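Local coordinates for putative iron-uptake ABC transport system,periplasmic iron-binding protein (Campylobacter jejuni, PDB 3E13), which binds a ferric ion in the periplasm and probably delivers it to an ABC transporter for iron uptake, at residues Ala9-Asn13 with Ile99-Ala103; Val167-Leu171 with Glu314-Arg318; Gln226-Thr231 with Phe291-Gln295; Ile41-Ser45 with Asn69-Leu73. One frame throughout, in Å; residues are numbered along the deposited sequence.

Contact 1 of 4, residues Ala9-Asn13 with Ile99-Ala103; sequences ARHYN and ITKRA. With FE (Fe (III) ion), chain B.
Y12 and R102 meet at the phenol oxygen that binds the iron: R102 NH2 donates to Y12 OH across 2.9 Å with a nearly straight N-H (167°). Y12 OH lies in the plane of the guanidinium at its edge, whereas the phenol ring is turned 63° against that plane. The same oxygen binds the ferric ion at 1.9 Å, so metal and arginine both draw on it; the positive charge would probably favour the deprotonated phenol. H11 supplies the second ligand from this loop, NE2 at 2.2 Å from the iron, and its other nitrogen, ND1, donates to A9 O at 3.0 Å, which, with the iron bond, holds the imidazole's rotation. Y143, Y199 and Y200 complete the site. It sits in the cleft of a periplasmic binding protein of the type with two lobes, the loop after strand 3-8 facing strand 97-109, probably part of the antiparallel hinge sheet. That strand enters through a classic beta bulge, I99 and T100 both facing S236. One shell further out, the guanidinium of R10 has I99 CD1 over one face, 4.2 Å from NH1, and R10 NH1 comes within 4.0 Å of R102 NH2. E272 is shared by the two arginines, pairing with R10 NH2 and R102 NH2, and accepts from T100 OG1; D15 takes R10 NE.

Contact 2 of 4, residues Val167-Leu171 with Glu314-Arg318; sequences VLENL and EVGFR
L168 and F317 carry this contact, and its main element is a CH-pi interaction. Methyl CD1 of L168 stands over the centre of the F317 ring, 3.9 Å from the centroid and only 10° off the ring normal. The leucine reaches it with CG anti to its backbone N (chi1 -176°), which sends the branch out from helix 157-170 along the aromatic face. The side chains run antiparallel alongside one another, and L168 CB also packs against the ring, 3.7 Å from F317 CE2.

Apolar contacts at the periphery are looser. V167 CG1 comes in at the edge of the ring, near its plane, 4.2 Å from F317 CZ, while L171 CD1 approaches obliquely at 4.4 Å from F317 CE1. The second methyl of L168, CD2, rests 4.4 Å from V315 CG2.

The partner segment is the C-terminal end of helix 305-315, closed by a Schellman motif in which G316 takes a positive phi (108°) and bonds run back into the last turn. This ending turns the chain so that F317 leaves the helix axis and reaches helix 157-170, joining the C-terminal ends of helices 157-170 and 305-315, well away from the iron.

Contacts with backbone come from the same methyl of L168: CD2 lies 3.2 Å from V315 O and 3.7 Å from G316 C, fitting against the capping turn. The aromatic ring is further packed edge-to-face with Y312, and V315 also leans on A164 of helix 157-170.

Contact 3 of 4, residues Gln226-Thr231 with Phe291-Gln295; sequences QDNRGT and FKEDQ
A single beta bridge pairs T231 with E293, made by T231 N to K292 O (3.0 Å) and D294 N to T231 O (2.9 Å), both close to straight. G230, with positive phi, brings its CA to 3.4 Å from K292 O. The Q226 side-chain amide pairs with the backbone of K292 through both its polar atoms: OE1 accepts from K292 N at 2.8 Å and NE2 gives to K292 O at 3.1 Å, both on lone pairs in the carbonyl planes, giving K292 O a second donor. Here the loop leading into strand 233-241 is tied to the one between helices 283-288 and 298-302, at the surface of the solute-binding fold. K292 folds back over the first loop, bent at chi3 (39°), and NZ bonds Q226 O (2.8 Å) from above its carbonyl plane and N228 O (3.0 Å) at a tilt. R229 NE and D294 OD1 form a long salt bridge of 3.8 Å, bridged by a water that also donates to G230 O; the stronger partner of R229 is D155, and D294 OD2 accepts from I296 N. T231 CB packs obliquely on F291 CD1, and F291 stacks with F223.

Contact 4 of 4, residues Ile41-Ser45 with Asn69-Leu73; sequences IKRLS and NLGLL
L70 opens the contact by pressing methyl CD1 onto I41 CG2 at 3.4 Å, tighter than usual for two carbons, the side chains crossing at about a right angle. With CG2 anti to the backbone N (CG1 at chi1 -68°), I41 offers this methyl to L70 from helix 37-47. The same L70 methyl lies 4.1 Å from S45 OG, one helical turn further on. L70 O takes part as well, through a water that donates to it at 2.8 Å and is also bonded to S45 OG at 2.9 Å; this polar link lies at the solvent-exposed side of an otherwise apolar contact, S45 and L70 both being exposed.

At G71 the chain leaves helix 61-69 with a positive phi (79°), and two bonds back into the last turn make a Schellman motif. The turn swings the chain out of the helix so that L72 comes back toward helix 37-47 on its way into strand 73-74. The contact thereby joins helix 37-47 to the turn between helix 61-69 and strand 73-74, in the lobe that carries the N-terminus, away from the iron.

L72 has the largest share of the interface. Its CD1 methyl sits 3.9 Å from L44 CB and 3.7 Å from S45 OG, with I41 CG2 a little beyond, while CD2 rests 3.8 Å from L44 O. Inward from there, I41 and L44 lean on F56 of strand 55-58, and the backbone of L72 is bonded to K242, whose amine is also hydrogen-bonded to G71 O.

How the contacts relate
Contact 1 holds the iron site, with H11 and Y12 as two of its five protein ligands; the other three contacts lie further from it. Contact 3 touches contact 1 directly: K101 NZ and E293 OE1 form a salt bridge of 3.0 Å, and A103 CB packs 3.9 Å from T231 CG2, so strand 97-109 links the two. F291 of contact 3 still lies about 10 Å from Y199 between side chains. Contact 4 falls within the chain between the two segments of contact 1, nearest atoms about 8 Å apart. Contact 2 is about 15 Å from contact 1 by nearest atoms, and contacts 3 and 4 lie on opposite sides of the chain's centre, their centres 33 Å apart.

Contact 1 of 4, residues Ala9-Asn13 with Ile99-Ala103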
loop_
_atom_site.group_PDB
_atom_site.type_symbol
_atom_site.label_atom_id
_atom_site.label_comp_id
_atom_site.label_asym_id
_atom_site.label_seq_id
_atom_site.Cartn_x
_atom_site.Cartn_y
_atom_site.Cartn_z
ATOM N N ALA A 9 5.570 7.186 5.840
ATOM C CA ALA A 9 4.161 7.239 5.557
ATOM C C ALA A 9 3.469 5.894 5.818
ATOM O O ALA A 9 2.312 5.740 5.513
ATOM C CB ALA A 9 3.902 7.737 4.126
ATOM N N ARG A 10 4.204 4.936 6.379
ATOM C CA ARG A 10 3.589 3.751 6.972
ATOM C C ARG A 10 2.798 4.188 8.227
ATOM O O ARG A 10 2.896 5.354 8.672
ATOM C CB ARG A 10 4.629 2.669 7.259
ATOM C CG ARG A 10 5.036 1.939 6.006
ATOM C CD ARG A 10 6.108 0.891 6.219
ATOM N NE ARG A 10 5.741 -0.160 7.162
ATOM C CZ ARG A 10 5.156 -1.356 6.810
ATOM N NH1 ARG A 10 4.852 -1.652 5.545
ATOM N NH2 ARG A 10 4.919 -2.255 7.772
ATOM N N HIS A 11 1.961 3.316 8.756
ATOM C CA HIS A 11 1.023 3.698 9.797
ATOM C C HIS A 11 0.622 2.471 10.617
ATOM O O HIS A 11 -0.577 2.184 10.802
ATOM C CB HIS A 11 -0.188 4.390 9.127
ATOM C CG HIS A 11 -0.564 3.776 7.805
ATOM N ND1 HIS A 11 -0.078 4.239 6.600
ATOM C CD2 HIS A 11 -1.348 2.703 7.507
ATOM C CE1 HIS A 11 -0.548 3.468 5.619
ATOM N NE2 HIS A 11 -1.340 2.544 6.147
ATOM N N TYR A 12 1.654 1.766 11.092
ATOM C CA TYR A 12 1.496 0.453 11.708
ATOM C C TYR A 12 2.252 0.327 13.013
ATOM O O TYR A 12 3.410 0.742 13.129
ATOM C CB TYR A 12 2.002 -0.629 10.760
ATOM C CG TYR A 12 1.435 -0.509 9.364
ATOM C CD1 TYR A 12 2.261 -0.179 8.283
ATOM C CD2 TYR A 12 0.085 -0.602 9.126
ATOM C CE1 TYR A 12 1.780 -0.028 7.013
ATOM C CE2 TYR A 12 -0.405 -0.440 7.860
ATOM C CZ TYR A 12 0.409 -0.175 6.800
ATOM O OH TYR A 12 -0.183 -0.018 5.563
ATOM N N ASN A 13 1.587 -0.272 13.989
ATOM C CA ASN A 13 2.220 -0.573 15.261
ATOM C C ASN A 13 3.372 -1.532 15.140
ATOM O O ASN A 13 4.346 -1.442 15.870
ATOM C CB ASN A 13 1.187 -1.144 16.205
ATOM C CG ASN A 13 0.663 -0.135 17.113
ATOM O OD1 ASN A 13 0.507 1.043 16.731
ATOM N ND2 ASN A 13 0.447 -0.528 18.357
ATOM N N ILE A 99 9.718 -3.364 0.381
ATOM C CA ILE A 99 9.882 -4.144 1.622
ATOM C C ILE A 99 8.732 -5.147 1.825
ATOM O O ILE A 99 8.907 -6.141 2.534
ATOM C CB ILE A 99 10.076 -3.268 2.861
ATOM C CG1 ILE A 99 8.882 -2.371 3.145
ATOM C CG2 ILE A 99 11.301 -2.440 2.683
ATOM C CD1 ILE A 99 8.909 -1.773 4.552
ATOM N N THR A 100 7.565 -4.901 1.242
ATOM C CA THR A 100 6.426 -5.823 1.262
ATOM C C THR A 100 5.598 -5.660 0.009
ATOM O O THR A 100 5.688 -4.641 -0.686
ATOM C CB THR A 100 5.456 -5.578 2.439
ATOM O OG1 THR A 100 4.843 -4.294 2.273
ATOM C CG2 THR A 100 6.090 -5.564 3.757
ATOM N N LYS A 101 4.718 -6.638 -0.236
ATOM C CA LYS A 101 3.637 -6.526 -1.174
ATOM C C LYS A 101 2.301 -6.562 -0.426
ATOM O O LYS A 101 2.174 -7.125 0.677
ATOM C CB LYS A 101 3.630 -7.687 -2.210
ATOM C CG LYS A 101 4.772 -7.614 -3.186
ATOM C CD LYS A 101 5.100 -9.016 -3.799
ATOM C CE LYS A 101 4.070 -9.427 -4.830
ATOM N NZ LYS A 101 4.304 -10.876 -5.304
ATOM N N ARG A 102 1.308 -5.951 -1.037
ATOM C CA ARG A 102 -0.085 -5.971 -0.556
ATOM C C ARG A 102 -1.026 -5.950 -1.763
ATOM O O ARG A 102 -0.656 -5.507 -2.806
ATOM C CB ARG A 102 -0.340 -4.793 0.407
ATOM C CG ARG A 102 0.020 -3.416 -0.178
ATOM C CD ARG A 102 1.438 -2.903 0.226
ATOM N NE ARG A 102 1.575 -2.740 1.659
ATOM C CZ ARG A 102 1.014 -1.799 2.424
ATOM N NH1 ARG A 102 0.238 -0.876 1.896
ATOM N NH2 ARG A 102 1.270 -1.749 3.719
ATOM N N ALA A 103 -2.238 -6.464 -1.622
ATOM C CA ALA A 103 -3.188 -6.530 -2.706
ATOM C C ALA A 103 -4.426 -5.687 -2.339
ATOM O O ALA A 103 -4.891 -5.757 -1.196
ATOM C CB ALA A 103 -3.590 -7.986 -2.952
HETATM FE FE FE B . -1.858 0.766 4.962
#

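Contact 2 of 4, residues Val167-Leu171 with Glu314-Arg318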
loop_
_atom_site.group_PDB
_atom_site.type_symbol
_atom_site.label_atom_id
_atom_site.label_comp_id
_atom_site.label_asym_id
_atom_site.label_seq_id
_atom_site.Cartn_x
_atom_site.Cartn_y
_atom_site.Cartn_z
ATOM N N VAL A 167 -17.524 5.004 -9.834
ATOM C CA VAL A 167 -17.215 4.765 -8.435
ATOM C C VAL A 167 -17.725 5.909 -7.555
ATOM O O VAL A 167 -18.418 5.670 -6.551
ATOM C CB VAL A 167 -15.713 4.549 -8.251
ATOM C CG1 VAL A 167 -15.331 4.603 -6.779
ATOM C CG2 VAL A 167 -15.330 3.166 -8.846
ATOM N N LEU A 168 -17.473 7.143 -7.964
ATOM C CA LEU A 168 -17.932 8.310 -7.216
ATOM C C LEU A 168 -19.446 8.253 -7.083
ATOM O O LEU A 168 -19.998 8.451 -5.989
ATOM C CB LEU A 168 -17.557 9.596 -7.895
ATOM C CG LEU A 168 -17.914 10.880 -7.138
ATOM C CD1 LEU A 168 -17.327 10.875 -5.745
ATOM C CD2 LEU A 168 -17.400 12.064 -7.965
ATOM N N GLU A 169 -20.128 8.002 -8.185
ATOM C CA GLU A 169 -21.586 7.991 -8.192
ATOM C C GLU A 169 -22.146 6.890 -7.304
ATOM O O GLU A 169 -23.209 7.054 -6.713
ATOM C CB GLU A 169 -22.122 7.847 -9.622
ATOM C CG GLU A 169 -23.640 7.657 -9.631
ATOM C CD GLU A 169 -24.321 7.987 -10.945
ATOM O OE1 GLU A 169 -23.637 8.104 -11.994
ATOM O OE2 GLU A 169 -25.574 8.106 -10.897
ATOM N N ASN A 170 -21.429 5.769 -7.226
ATOM C CA ASN A 170 -21.859 4.591 -6.501
ATOM C C ASN A 170 -21.583 4.577 -5.016
ATOM O O ASN A 170 -22.073 3.698 -4.344
ATOM C CB ASN A 170 -21.177 3.344 -7.103
ATOM C CG ASN A 170 -21.743 2.920 -8.442
ATOM O OD1 ASN A 170 -21.192 1.976 -9.088
ATOM N ND2 ASN A 170 -22.852 3.530 -8.874
ATOM N N LEU A 171 -20.798 5.507 -4.481
ATOM C CA LEU A 171 -20.441 5.453 -3.086
ATOM C C LEU A 171 -21.666 5.482 -2.196
ATOM O O LEU A 171 -22.565 6.294 -2.381
ATOM C CB LEU A 171 -19.504 6.579 -2.719
ATOM C CG LEU A 171 -18.160 6.639 -3.439
ATOM C CD1 LEU A 171 -17.428 7.781 -2.949
ATOM C CD2 LEU A 171 -17.413 5.319 -3.182
ATOM N N GLU A 314 -11.060 15.792 -11.761
ATOM C CA GLU A 314 -11.987 16.132 -12.857
ATOM C C GLU A 314 -13.383 15.606 -12.657
ATOM O O GLU A 314 -14.341 16.316 -12.968
ATOM C CB GLU A 314 -11.515 15.564 -14.204
ATOM C CG GLU A 314 -10.296 16.203 -14.815
ATOM C CD GLU A 314 -9.721 15.407 -15.987
ATOM O OE1 GLU A 314 -10.451 14.616 -16.651
ATOM O OE2 GLU A 314 -8.505 15.551 -16.240
ATOM N N VAL A 315 -13.513 14.381 -12.129
ATOM C CA VAL A 315 -14.823 13.776 -11.948
ATOM C C VAL A 315 -15.523 14.195 -10.638
ATOM O O VAL A 315 -16.680 13.871 -10.447
ATOM C CB VAL A 315 -14.771 12.209 -12.104
ATOM C CG1 VAL A 315 -14.072 11.835 -13.399
ATOM C CG2 VAL A 315 -14.165 11.530 -10.868
ATOM N N GLY A 316 -14.837 14.914 -9.761
ATOM C CA GLY A 316 -15.462 15.481 -8.582
ATOM C C GLY A 316 -15.127 14.866 -7.241
ATOM O O GLY A 316 -15.854 15.078 -6.276
ATOM N N PHE A 317 -14.067 14.065 -7.155
ATOM C CA PHE A 317 -13.548 13.712 -5.810
ATOM C C PHE A 317 -12.872 14.870 -5.082
ATOM O O PHE A 317 -12.614 15.948 -5.662
ATOM C CB PHE A 317 -12.525 12.604 -5.922
ATOM C CG PHE A 317 -13.117 11.244 -6.121
ATOM C CD1 PHE A 317 -13.392 10.420 -5.028
ATOM C CD2 PHE A 317 -13.358 10.765 -7.386
ATOM C CE1 PHE A 317 -13.910 9.150 -5.208
ATOM C CE2 PHE A 317 -13.881 9.446 -7.580
ATOM C CZ PHE A 317 -14.153 8.660 -6.526
ATOM N N ARG A 318 -12.637 14.628 -3.786
ATOM C CA ARG A 318 -11.486 15.089 -2.994
ATOM C C ARG A 318 -11.870 15.953 -1.815
ATOM O O ARG A 318 -11.483 15.574 -0.728
ATOM C CB ARG A 318 -10.328 15.726 -3.795
ATOM C CG ARG A 318 -10.367 17.252 -3.767
ATOM C CD ARG A 318 -9.276 17.919 -4.545
ATOM N NE ARG A 318 -7.964 17.433 -4.152
ATOM C CZ ARG A 318 -7.359 17.727 -3.005
ATOM N NH1 ARG A 318 -7.968 18.483 -2.099
ATOM N NH2 ARG A 318 -6.135 17.263 -2.762
#

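Contact 3 of 4, residues Gln226-Thr231 with Phe291-Gln295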
loop_
_atom_site.group_PDB
_atom_site.type_symbol
_atom_site.label_atom_id
_atom_site.label_comp_id
_atom_site.label_asym_id
_atom_site.label_seq_id
_atom_site.Cartn_x
_atom_site.Cartn_y
_atom_site.Cartn_z
ATOM N N GLN A 226 -9.620 -12.153 -11.644
ATOM C CA GLN A 226 -9.085 -13.509 -11.737
ATOM C C GLN A 226 -9.293 -14.129 -13.101
ATOM O O GLN A 226 -8.509 -15.003 -13.493
ATOM C CB GLN A 226 -9.661 -14.402 -10.653
ATOM C CG GLN A 226 -9.260 -14.042 -9.239
ATOM C CD GLN A 226 -7.803 -13.910 -9.076
ATOM O OE1 GLN A 226 -7.091 -14.943 -9.097
ATOM N NE2 GLN A 226 -7.290 -12.651 -8.970
ATOM N N ASP A 227 -10.317 -13.689 -13.821
ATOM C CA ASP A 227 -10.580 -14.258 -15.154
ATOM C C ASP A 227 -9.695 -13.650 -16.228
ATOM O O ASP A 227 -9.740 -14.091 -17.392
ATOM C CB ASP A 227 -12.054 -14.105 -15.558
ATOM C CG ASP A 227 -13.019 -14.727 -14.572
ATOM O OD1 ASP A 227 -12.795 -15.877 -14.194
ATOM O OD2 ASP A 227 -14.032 -14.102 -14.139
ATOM N N ASN A 228 -8.877 -12.643 -15.871
ATOM C CA ASN A 228 -8.105 -11.941 -16.877
ATOM C C ASN A 228 -6.724 -11.576 -16.310
ATOM O O ASN A 228 -5.925 -12.470 -16.063
ATOM C CB ASN A 228 -8.915 -10.782 -17.499
ATOM C CG ASN A 228 -9.648 -9.923 -16.465
ATOM O OD1 ASN A 228 -10.868 -10.103 -16.183
ATOM N ND2 ASN A 228 -8.942 -8.933 -15.974
ATOM N N ARG A 229 -6.468 -10.296 -16.043
ATOM C CA ARG A 229 -5.126 -9.830 -15.735
ATOM C C ARG A 229 -4.638 -10.056 -14.306
ATOM O O ARG A 229 -3.429 -9.985 -14.047
ATOM C CB ARG A 229 -5.020 -8.347 -16.111
ATOM C CG ARG A 229 -5.803 -7.362 -15.256
ATOM C CD ARG A 229 -5.446 -5.947 -15.529
ATOM N NE ARG A 229 -6.126 -4.947 -14.716
ATOM C CZ ARG A 229 -7.105 -4.167 -15.093
ATOM N NH1 ARG A 229 -7.671 -4.311 -16.290
ATOM N NH2 ARG A 229 -7.521 -3.203 -14.273
ATOM N N GLY A 230 -5.557 -10.358 -13.386
ATOM C CA GLY A 230 -5.249 -10.538 -11.978
ATOM C C GLY A 230 -5.327 -9.258 -11.161
ATOM O O GLY A 230 -5.581 -8.139 -11.660
ATOM N N THR A 231 -5.098 -9.461 -9.871
ATOM C CA THR A 231 -5.382 -8.469 -8.855
ATOM C C THR A 231 -4.245 -7.440 -8.760
ATOM O O THR A 231 -3.056 -7.739 -8.902
ATOM C CB THR A 231 -5.564 -9.273 -7.525
ATOM O OG1 THR A 231 -6.789 -10.053 -7.582
ATOM C CG2 THR A 231 -5.629 -8.325 -6.297
ATOM N N PHE A 291 -4.250 -16.553 -5.362
ATOM C CA PHE A 291 -4.843 -15.687 -6.369
ATOM C C PHE A 291 -3.848 -15.313 -7.459
ATOM O O PHE A 291 -2.642 -15.356 -7.236
ATOM C CB PHE A 291 -5.400 -14.407 -5.736
ATOM C CG PHE A 291 -4.363 -13.543 -5.072
ATOM C CD1 PHE A 291 -3.986 -12.339 -5.629
ATOM C CD2 PHE A 291 -3.853 -13.885 -3.808
ATOM C CE1 PHE A 291 -3.055 -11.547 -5.019
ATOM C CE2 PHE A 291 -2.914 -13.087 -3.190
ATOM C CZ PHE A 291 -2.540 -11.894 -3.804
ATOM N N LYS A 292 -4.381 -14.952 -8.623
ATOM C CA LYS A 292 -3.587 -14.413 -9.731
ATOM C C LYS A 292 -3.301 -12.952 -9.484
ATOM O O LYS A 292 -4.211 -12.219 -9.191
ATOM C CB LYS A 292 -4.388 -14.510 -11.021
ATOM C CG LYS A 292 -4.440 -15.924 -11.564
ATOM C CD LYS A 292 -5.284 -16.066 -12.862
ATOM C CE LYS A 292 -5.199 -14.974 -13.907
ATOM N NZ LYS A 292 -6.159 -15.232 -15.049
ATOM N N GLU A 293 -2.046 -12.569 -9.656
ATOM C CA GLU A 293 -1.578 -11.182 -9.499
ATOM C C GLU A 293 -1.362 -10.523 -10.851
ATOM O O GLU A 293 -0.904 -11.145 -11.803
ATOM C CB GLU A 293 -0.217 -11.148 -8.797
ATOM C CG GLU A 293 -0.247 -11.726 -7.422
ATOM C CD GLU A 293 1.114 -11.753 -6.745
ATOM O OE1 GLU A 293 2.104 -11.159 -7.263
ATOM O OE2 GLU A 293 1.150 -12.358 -5.670
ATOM N N ASP A 294 -1.677 -9.236 -10.942
ATOM C CA ASP A 294 -1.358 -8.495 -12.115
ATOM C C ASP A 294 0.172 -8.538 -12.303
ATOM O O ASP A 294 0.956 -8.339 -11.328
ATOM C CB ASP A 294 -1.828 -7.046 -11.927
ATOM C CG ASP A 294 -1.817 -6.237 -13.195
ATOM O OD1 ASP A 294 -2.592 -5.202 -13.226
ATOM O OD2 ASP A 294 -1.104 -6.525 -14.183
ATOM N N GLN A 295 0.569 -8.839 -13.532
ATOM C CA GLN A 295 1.990 -8.927 -13.880
ATOM C C GLN A 295 2.659 -7.607 -14.227
ATOM O O GLN A 295 3.883 -7.557 -14.430
ATOM C CB GLN A 295 2.212 -9.967 -14.978
ATOM C CG GLN A 295 1.771 -11.365 -14.574
ATOM C CD GLN A 295 2.492 -11.898 -13.397
ATOM O OE1 GLN A 295 1.875 -12.108 -12.336
ATOM N NE2 GLN A 295 3.791 -12.058 -13.519
HETATM O O HOH W 1 -5.029 -5.414 -12.005
HETATM O O HOH W 2 -1.258 -9.985 -15.577
#

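Contact 4 of 4, residues Ile41-Ser45 with Asn69-Leu73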
loop_
_atom_site.group_PDB
_atom_site.type_symbol
_atom_site.label_atom_id
_atom_site.label_comp_id
_atom_site.label_asym_id
_atom_site.label_seq_id
_atom_site.Cartn_x
_atom_site.Cartn_y
_atom_site.Cartn_z
ATOM N N ILE A 41 6.523 14.353 1.378
ATOM C CA ILE A 41 7.153 14.714 0.114
ATOM C C ILE A 41 7.293 16.244 0.002
ATOM O O ILE A 41 8.324 16.718 -0.397
ATOM C CB ILE A 41 6.376 14.144 -1.047
ATOM C CG1 ILE A 41 6.528 12.620 -1.026
ATOM C CG2 ILE A 41 6.826 14.699 -2.338
ATOM C CD1 ILE A 41 5.594 11.903 -1.946
ATOM N N LYS A 42 6.265 16.952 0.406
ATOM C CA LYS A 42 6.324 18.421 0.394
ATOM C C LYS A 42 7.431 18.900 1.328
ATOM O O LYS A 42 8.249 19.787 0.982
ATOM C CB LYS A 42 4.982 18.988 0.814
ATOM C CG LYS A 42 4.926 20.507 0.821
ATOM C CD LYS A 42 3.479 21.031 0.683
ATOM C CE LYS A 42 3.367 21.994 -0.517
ATOM N NZ LYS A 42 4.605 22.828 -0.698
ATOM N N ARG A 43 7.469 18.301 2.518
ATOM C CA ARG A 43 8.498 18.628 3.484
ATOM C C ARG A 43 9.903 18.333 2.967
ATOM O O ARG A 43 10.835 19.132 3.116
ATOM C CB ARG A 43 8.218 17.849 4.749
ATOM C CG ARG A 43 9.123 18.037 5.855
ATOM C CD ARG A 43 8.519 17.518 7.171
ATOM N NE ARG A 43 9.509 17.570 8.215
ATOM C CZ ARG A 43 9.341 17.128 9.445
ATOM N NH1 ARG A 43 8.209 16.581 9.820
ATOM N NH2 ARG A 43 10.327 17.242 10.287
ATOM N N LEU A 44 10.114 17.138 2.400
ATOM C CA LEU A 44 11.399 16.860 1.804
ATOM C C LEU A 44 11.818 17.855 0.715
ATOM O O LEU A 44 13.000 18.199 0.597
ATOM C CB LEU A 44 11.423 15.439 1.247
ATOM C CG LEU A 44 11.486 14.316 2.291
ATOM C CD1 LEU A 44 11.124 12.967 1.636
ATOM C CD2 LEU A 44 12.861 14.275 2.911
ATOM N N SER A 45 10.867 18.269 -0.113
ATOM C CA SER A 45 11.132 19.259 -1.165
ATOM C C SER A 45 11.552 20.601 -0.596
ATOM O O SER A 45 12.534 21.160 -1.092
ATOM C CB SER A 45 9.949 19.427 -2.130
ATOM O OG SER A 45 9.762 18.246 -2.905
ATOM N N ASN A 69 11.259 11.380 -8.666
ATOM C CA ASN A 69 11.144 12.288 -9.789
ATOM C C ASN A 69 11.177 13.741 -9.355
ATOM O O ASN A 69 11.408 14.586 -10.198
ATOM C CB ASN A 69 9.905 12.000 -10.615
ATOM C CG ASN A 69 9.979 10.633 -11.294
ATOM O OD1 ASN A 69 11.065 10.074 -11.486
ATOM N ND2 ASN A 69 8.804 10.070 -11.592
ATOM N N LEU A 70 10.966 14.008 -8.066
ATOM C CA LEU A 70 11.200 15.351 -7.481
ATOM C C LEU A 70 12.694 15.588 -7.111
ATOM O O LEU A 70 13.065 16.628 -6.520
ATOM C CB LEU A 70 10.293 15.538 -6.272
ATOM C CG LEU A 70 8.839 15.801 -6.626
ATOM C CD1 LEU A 70 7.934 15.672 -5.442
ATOM C CD2 LEU A 70 8.711 17.241 -7.233
ATOM N N GLY A 71 13.541 14.607 -7.371
ATOM C CA GLY A 71 14.976 14.725 -7.154
ATOM C C GLY A 71 15.402 14.543 -5.699
ATOM O O GLY A 71 16.453 15.036 -5.263
ATOM N N LEU A 72 14.590 13.818 -4.912
ATOM C CA LEU A 72 14.743 13.801 -3.466
ATOM C C LEU A 72 15.511 12.575 -2.966
ATOM O O LEU A 72 15.761 12.513 -1.799
ATOM C CB LEU A 72 13.353 13.798 -2.814
ATOM C CG LEU A 72 12.485 15.017 -3.132
ATOM C CD1 LEU A 72 11.131 14.839 -2.560
ATOM C CD2 LEU A 72 13.107 16.279 -2.645
ATOM N N LEU A 73 15.774 11.583 -3.831
ATOM C CA LEU A 73 16.329 10.315 -3.351
ATOM C C LEU A 73 17.730 10.081 -3.913
ATOM O O LEU A 73 18.182 10.777 -4.809
ATOM C CB LEU A 73 15.412 9.159 -3.746
ATOM C CG LEU A 73 13.903 9.281 -3.423
ATOM C CD1 LEU A 73 13.116 8.087 -3.904
ATOM C CD2 LEU A 73 13.676 9.461 -1.983
HETATM O O HOH W 3 11.766 18.639 -4.998
#